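Local coordinates for protein Ion-channel modulator raklp (Rhipicephalus appendiculatus, PDB 2W8X) that probably modulates host ion channels as a tick salivary protein, activating maxiK potassium channels, and is built on a highly modified Kunitz/BPTI fold, at residues N21-R26 against G44-N49; D29-Y34 against C50-S55. All blocks are in the same frame, centred on the assembly; numbering follows the deposited sequence.

Contact 1: N21-R26 against G44-N49; sequences NLQLGR and GGYRDN
Backbone bonds join the loop 21-26 to the end of strand 44-46 and the type I turn from Tyr-46 to Asn-49: Asp-48 N gives its hydrogen to Leu-24 O at 2.8 Å, and Arg-47 N reaches Arg-26 O at 3.0 Å. Tyr-46 is the broad side chain here. With CG beside the backbone N (chi1 -66°), its ring is set beneath Gln-23, whose CA makes a CH-pi contact 3.9 Å from the ring centroid. Gln-23, centre of an inverse gamma turn, then runs alongside the ring, CG 3.5 Å from Tyr-46 CZ; a flat aromatic suits this bend in the chain, while the edge of the ring meets Gly-25 O. The loop leads into strand 27-28, which pairs antiparallel with 44-46 in a much altered Kunitz domain; the Arg-47 to Arg-26 bond lies just past that pairing. At the buried end Asn-49 ND2 lies in the carbonyl plane of Leu-22 O, on a lone pair, at 3.0 Å, and also bonds to Asp-19 O, while OD1 accepts from Asn-51 N, engaging the whole amide. Gly-25 has positive phi, and a side chain there would run into Asp-48 OD2. A water bridges that oxygen to Arg-26 N, whereas Asp-48 OD1 turns to Ser-55 of the second subunit.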
loop_
_atom_site.group_PDB
_atom_site.type_symbol
_atom_site.label_atom_id
_atom_site.label_comp_id
_atom_site.label_asym_id
_atom_site.label_seq_id
_atom_site.Cartn_x
_atom_site.Cartn_y
_atom_site.Cartn_z
ATOM N N ASN A 21 -10.618 10.625 -0.457
ATOM C CA ASN A 21 -11.864 10.694 0.265
ATOM C C ASN A 21 -12.866 9.628 -0.132
ATOM O O ASN A 21 -13.925 9.533 0.512
ATOM C CB ASN A 21 -12.488 12.071 0.094
ATOM C CG ASN A 21 -11.721 13.162 0.770
ATOM O OD1 ASN A 21 -11.304 13.030 1.897
ATOM N ND2 ASN A 21 -11.493 14.226 0.066
ATOM N N LEU A 22 -12.564 8.814 -1.172
ATOM C CA LEU A 22 -13.440 7.716 -1.541
ATOM C C LEU A 22 -13.444 6.666 -0.418
ATOM O O LEU A 22 -12.394 6.106 -0.065
ATOM C CB LEU A 22 -13.020 7.039 -2.849
ATOM C CG LEU A 22 -13.336 7.646 -4.180
ATOM C CD1 LEU A 22 -12.739 6.728 -5.250
ATOM C CD2 LEU A 22 -14.873 7.872 -4.370
ATOM N N GLN A 23 -14.620 6.403 0.120
ATOM C CA GLN A 23 -14.831 5.614 1.344
ATOM C C GLN A 23 -14.902 4.133 1.025
ATOM O O GLN A 23 -15.911 3.451 1.214
ATOM C CB GLN A 23 -16.063 6.138 2.084
ATOM C CG GLN A 23 -15.886 7.594 2.509
ATOM C CD GLN A 23 -17.032 8.191 3.317
ATOM O OE1 GLN A 23 -16.804 9.086 4.119
ATOM N NE2 GLN A 23 -18.207 7.677 3.159
ATOM N N LEU A 24 -13.773 3.634 0.524
ATOM C CA LEU A 24 -13.619 2.247 0.144
ATOM C C LEU A 24 -12.926 1.494 1.275
ATOM O O LEU A 24 -11.724 1.709 1.542
ATOM C CB LEU A 24 -12.832 2.152 -1.139
ATOM C CG LEU A 24 -13.484 2.710 -2.408
ATOM C CD1 LEU A 24 -12.410 2.906 -3.513
ATOM C CD2 LEU A 24 -14.621 1.767 -2.833
ATOM N N GLY A 25 -13.695 0.647 1.950
ATOM C CA GLY A 25 -13.256 0.001 3.162
ATOM C C GLY A 25 -13.280 0.905 4.370
ATOM O O GLY A 25 -13.573 2.120 4.288
ATOM N N ARG A 26 -12.991 0.319 5.511
ATOM C CA ARG A 26 -13.056 1.060 6.773
ATOM C C ARG A 26 -11.927 2.087 6.861
ATOM O O ARG A 26 -10.807 1.845 6.410
ATOM C CB ARG A 26 -12.922 0.088 7.931
ATOM C CG ARG A 26 -14.065 -0.868 8.071
ATOM C CD ARG A 26 -14.280 -1.257 9.546
ATOM N NE ARG A 26 -15.288 -2.310 9.680
ATOM C CZ ARG A 26 -16.601 -2.153 9.504
ATOM N NH1 ARG A 26 -17.119 -0.960 9.183
ATOM N NH2 ARG A 26 -17.409 -3.210 9.645
ATOM N N GLY A 44 -4.410 9.624 7.776
ATOM C CA GLY A 44 -5.682 8.945 7.578
ATOM C C GLY A 44 -5.752 8.289 6.219
ATOM O O GLY A 44 -5.181 8.772 5.228
ATOM N N GLY A 45 -6.484 7.190 6.150
ATOM C CA GLY A 45 -6.816 6.585 4.833
ATOM C C GLY A 45 -7.894 5.545 4.965
ATOM O O GLY A 45 -8.106 5.003 6.052
ATOM N N TYR A 46 -8.573 5.260 3.847
ATOM C CA TYR A 46 -9.547 4.182 3.766
ATOM C C TYR A 46 -8.864 2.919 3.260
ATOM O O TYR A 46 -8.179 2.934 2.227
ATOM C CB TYR A 46 -10.719 4.585 2.869
ATOM C CG TYR A 46 -11.534 5.735 3.448
ATOM C CD1 TYR A 46 -12.543 5.521 4.364
ATOM C CD2 TYR A 46 -11.289 7.038 3.034
ATOM C CE1 TYR A 46 -13.248 6.603 4.875
ATOM C CE2 TYR A 46 -11.983 8.095 3.547
ATOM C CZ TYR A 46 -12.960 7.870 4.462
ATOM O OH TYR A 46 -13.704 8.978 4.946
ATOM N N ARG A 47 -9.080 1.820 3.983
ATOM C CA ARG A 47 -8.271 0.595 3.861
ATOM C C ARG A 47 -8.297 -0.063 2.485
ATOM O O ARG A 47 -7.355 -0.771 2.118
ATOM C CB ARG A 47 -8.678 -0.438 4.919
ATOM C CG ARG A 47 -8.249 -0.089 6.322
ATOM C CD ARG A 47 -8.652 -1.166 7.301
ATOM N NE ARG A 47 -8.032 -0.965 8.608
ATOM C CZ ARG A 47 -8.346 -1.660 9.680
ATOM N NH1 ARG A 47 -9.283 -2.594 9.605
ATOM N NH2 ARG A 47 -7.754 -1.395 10.831
ATOM N N ASP A 48 -9.382 0.122 1.745
ATOM C CA ASP A 48 -9.523 -0.491 0.445
ATOM C C ASP A 48 -9.427 0.509 -0.723
ATOM O O ASP A 48 -9.736 0.166 -1.878
ATOM C CB ASP A 48 -10.805 -1.314 0.366
ATOM C CG ASP A 48 -10.770 -2.524 1.240
ATOM O OD1 ASP A 48 -9.680 -3.121 1.347
ATOM O OD2 ASP A 48 -11.834 -2.891 1.806
ATOM N N ASN A 49 -8.963 1.722 -0.440
ATOM C CA ASN A 49 -8.710 2.726 -1.463
ATOM C C ASN A 49 -7.267 2.600 -1.921
ATOM O O ASN A 49 -6.359 2.543 -1.088
ATOM C CB ASN A 49 -9.001 4.107 -0.828
ATOM C CG ASN A 49 -8.926 5.287 -1.783
ATOM O OD1 ASN A 49 -8.106 5.342 -2.713
ATOM N ND2 ASN A 49 -9.828 6.264 -1.555
HETATM O O HOH W 1 -12.136 -2.620 4.919
#

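Contact 2: D29-Y34 against C50-S55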
loop_
_atom_site.group_PDB
_atom_site.type_symbol
_atom_site.label_atom_id
_atom_site.label_comp_id
_atom_site.label_asym_id
_atom_site.label_seq_id
_atom_site.Cartn_x
_atom_site.Cartn_y
_atom_site.Cartn_z
ATOM N N ASP A 29 -7.049 5.558 11.148
ATOM C CA ASP A 29 -6.300 6.759 11.503
ATOM C C ASP A 29 -4.818 6.591 11.209
ATOM O O ASP A 29 -4.128 7.578 10.966
ATOM C CB ASP A 29 -6.465 7.108 12.967
ATOM C CG ASP A 29 -7.851 7.689 13.317
ATOM O OD1 ASP A 29 -8.685 7.929 12.445
ATOM O OD2 ASP A 29 -8.090 7.921 14.532
ATOM N N GLN A 30 -4.322 5.349 11.248
ATOM C CA GLN A 30 -2.888 5.088 11.147
ATOM C C GLN A 30 -2.369 4.934 9.720
ATOM O O GLN A 30 -1.151 4.835 9.504
ATOM C CB GLN A 30 -2.503 3.855 11.966
ATOM C CG GLN A 30 -2.512 4.076 13.484
ATOM C CD GLN A 30 -3.853 4.359 14.109
ATOM O OE1 GLN A 30 -3.978 5.312 14.893
ATOM N NE2 GLN A 30 -4.850 3.543 13.804
ATOM N N LEU A 31 -3.282 4.901 8.749
ATOM C CA LEU A 31 -2.883 4.945 7.348
ATOM C C LEU A 31 -2.617 6.400 6.958
ATOM O O LEU A 31 -2.937 7.304 7.707
ATOM C CB LEU A 31 -3.943 4.293 6.458
ATOM C CG LEU A 31 -4.160 2.804 6.727
ATOM C CD1 LEU A 31 -5.227 2.293 5.764
ATOM C CD2 LEU A 31 -2.866 1.961 6.618
ATOM N N TRP A 32 -2.033 6.594 5.776
ATOM C CA TRP A 32 -1.791 7.896 5.178
ATOM C C TRP A 32 -2.394 7.965 3.774
ATOM O O TRP A 32 -2.666 6.931 3.143
ATOM C CB TRP A 32 -0.261 8.106 5.077
ATOM C CG TRP A 32 0.395 8.188 6.439
ATOM C CD1 TRP A 32 0.600 7.164 7.321
ATOM C CD2 TRP A 32 0.880 9.378 7.087
ATOM N NE1 TRP A 32 1.182 7.642 8.480
ATOM C CE2 TRP A 32 1.371 8.994 8.357
ATOM C CE3 TRP A 32 0.969 10.718 6.708
ATOM C CZ2 TRP A 32 1.944 9.918 9.228
ATOM C CZ3 TRP A 32 1.538 11.622 7.578
ATOM C CH2 TRP A 32 1.998 11.213 8.819
ATOM N N HIS A 33 -2.588 9.181 3.270
ATOM C CA HIS A 33 -3.082 9.386 1.922
ATOM C C HIS A 33 -2.351 10.544 1.291
ATOM O O HIS A 33 -1.835 11.436 1.976
ATOM C CB HIS A 33 -4.609 9.638 1.913
ATOM C CG HIS A 33 -5.010 10.945 2.515
ATOM N ND1 HIS A 33 -5.170 11.131 3.878
ATOM C CD2 HIS A 33 -5.162 12.164 1.949
ATOM C CE1 HIS A 33 -5.491 12.396 4.106
ATOM N NE2 HIS A 33 -5.454 13.058 2.956
ATOM N N TYR A 34 -2.337 10.543 -0.026
ATOM C CA TYR A 34 -1.741 11.630 -0.785
ATOM C C TYR A 34 -2.781 12.640 -1.254
ATOM O O TYR A 34 -3.805 12.257 -1.831
ATOM C CB TYR A 34 -1.002 11.083 -1.974
ATOM C CG TYR A 34 -0.300 12.098 -2.860
ATOM C CD1 TYR A 34 0.790 12.836 -2.397
ATOM C CD2 TYR A 34 -0.676 12.265 -4.181
ATOM C CE1 TYR A 34 1.473 13.725 -3.246
ATOM C CE2 TYR A 34 0.010 13.118 -5.031
ATOM C CZ TYR A 34 1.077 13.845 -4.564
ATOM O OH TYR A 34 1.726 14.697 -5.426
ATOM N N CYS A 50 -7.031 2.549 -3.233
ATOM C CA CYS A 50 -5.648 2.473 -3.730
ATOM C C CYS A 50 -4.760 3.614 -3.193
ATOM O O CYS A 50 -3.558 3.424 -2.987
ATOM C CB CYS A 50 -5.599 2.454 -5.252
ATOM S SG CYS A 50 -6.140 0.901 -6.001
ATOM N N ASN A 51 -5.350 4.788 -2.966
ATOM C CA ASN A 51 -4.657 5.889 -2.322
ATOM C C ASN A 51 -4.823 5.799 -0.812
ATOM O O ASN A 51 -5.564 6.551 -0.175
ATOM C CB ASN A 51 -5.094 7.231 -2.901
ATOM C CG ASN A 51 -4.353 8.417 -2.324
ATOM O OD1 ASN A 51 -3.419 8.303 -1.489
ATOM N ND2 ASN A 51 -4.738 9.605 -2.812
ATOM N N SER A 52 -4.140 4.799 -0.263
ATOM C CA SER A 52 -3.998 4.588 1.198
ATOM C C SER A 52 -2.671 3.891 1.364
ATOM O O SER A 52 -2.337 2.980 0.584
ATOM C CB SER A 52 -5.142 3.748 1.822
ATOM O OG SER A 52 -5.204 2.432 1.318
ATOM N N HIS A 53 -1.896 4.370 2.319
ATOM C CA HIS A 53 -0.473 4.018 2.439
ATOM C C HIS A 53 -0.155 3.619 3.867
ATOM O O HIS A 53 -0.715 4.173 4.806
ATOM C CB HIS A 53 0.374 5.212 2.008
ATOM C CG HIS A 53 0.068 5.673 0.618
ATOM N ND1 HIS A 53 0.862 5.347 -0.469
ATOM C CD2 HIS A 53 -0.943 6.433 0.139
ATOM C CE1 HIS A 53 0.340 5.899 -1.551
ATOM N NE2 HIS A 53 -0.768 6.545 -1.215
ATOM N N SER A 54 0.747 2.649 4.030
ATOM C CA SER A 54 1.043 2.094 5.348
ATOM C C SER A 54 1.918 2.952 6.256
ATOM O O SER A 54 1.978 2.721 7.464
ATOM C CB SER A 54 1.661 0.721 5.183
ATOM O OG SER A 54 2.834 0.749 4.389
ATOM N N SER A 55 2.601 3.926 5.673
ATOM C CA SER A 55 3.428 4.873 6.434
ATOM C C SER A 55 3.581 6.177 5.675
ATOM O O SER A 55 3.352 6.232 4.471
ATOM C CB SER A 55 4.816 4.275 6.673
ATOM O OG SER A 55 5.582 4.178 5.450
HETATM O O HOH W 2 0.184 2.148 9.381
#
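Trp-32 and His-53 form a single antiparallel bridge, a hydrogen-bonded pair in which Trp-32 N meets His-53 O at 2.9 Å and His-53 N meets Trp-32 O at 2.8 Å. Beyond it Asn-51, the centre of an inverse gamma turn, lets its side-chain amide stand in for a neighbouring strand. With CG anti to the backbone N (chi1 -177°), the amide faces Tyr-34: OD1 takes Tyr-34 N at 2.9 Å on a lone pair, almost straight at 177°, and ND2 returns a bond to Tyr-34 O at 3.0 Å, in the plane of both groups. ND2 also reaches Cys-18 O, and OD1 receives a weak bond from His-53 NE2, whose stronger partner is Leu-15 O. An amide, with donor and acceptor side by side, suits this edge; an alanine here would probably leave the N-H and C=O of Tyr-34 without these mates. This end is buried and tight. Toward Gln-30 the chains diverge, and a water spans Gln-30 O and Ser-54 O. Trp-32 lays one ring face over Ser-55 C, 3.5 Å from CD1, where 50-55 leads into helix 56-70; Ser-55 OG caps that helix at Ala-58 N and also bonds to Asp-48 of the second subunit. Leu-31 CD2 fills the other flank, 3.6 Å from His-53 O. The single side-chain amide and the backbone groups satisfy one another at the buried end, which is consistent with an irregular 50-55 lying against strand 31-35.

Contacts 1 and 2 have centres about 9 Å apart and alternate along the chain, 44-49 running directly into 50-55. They also touch: Gly-44 N lies 2.7 Å from Leu-31 O, and Gly-44 O lies 2.7 Å from His-33 ND1, both probable hydrogen bonds that tie strand 44-46 to strand 31-35. The Cys-10 to Cys-50 disulfide fixes the chain just where contact 1 passes into contact 2. Both border the second subunit, where Arg-47 O and Asp-48 OD1 of contact 1 bond to Ser-54 OG and Ser-55 OG of its contact 2, and the reverse. A glycerol, probably from the crystallisation liquor, has a hydroxyl oxygen hydrogen-bonded with His-53 ND1, about 3 Å between nearest atoms.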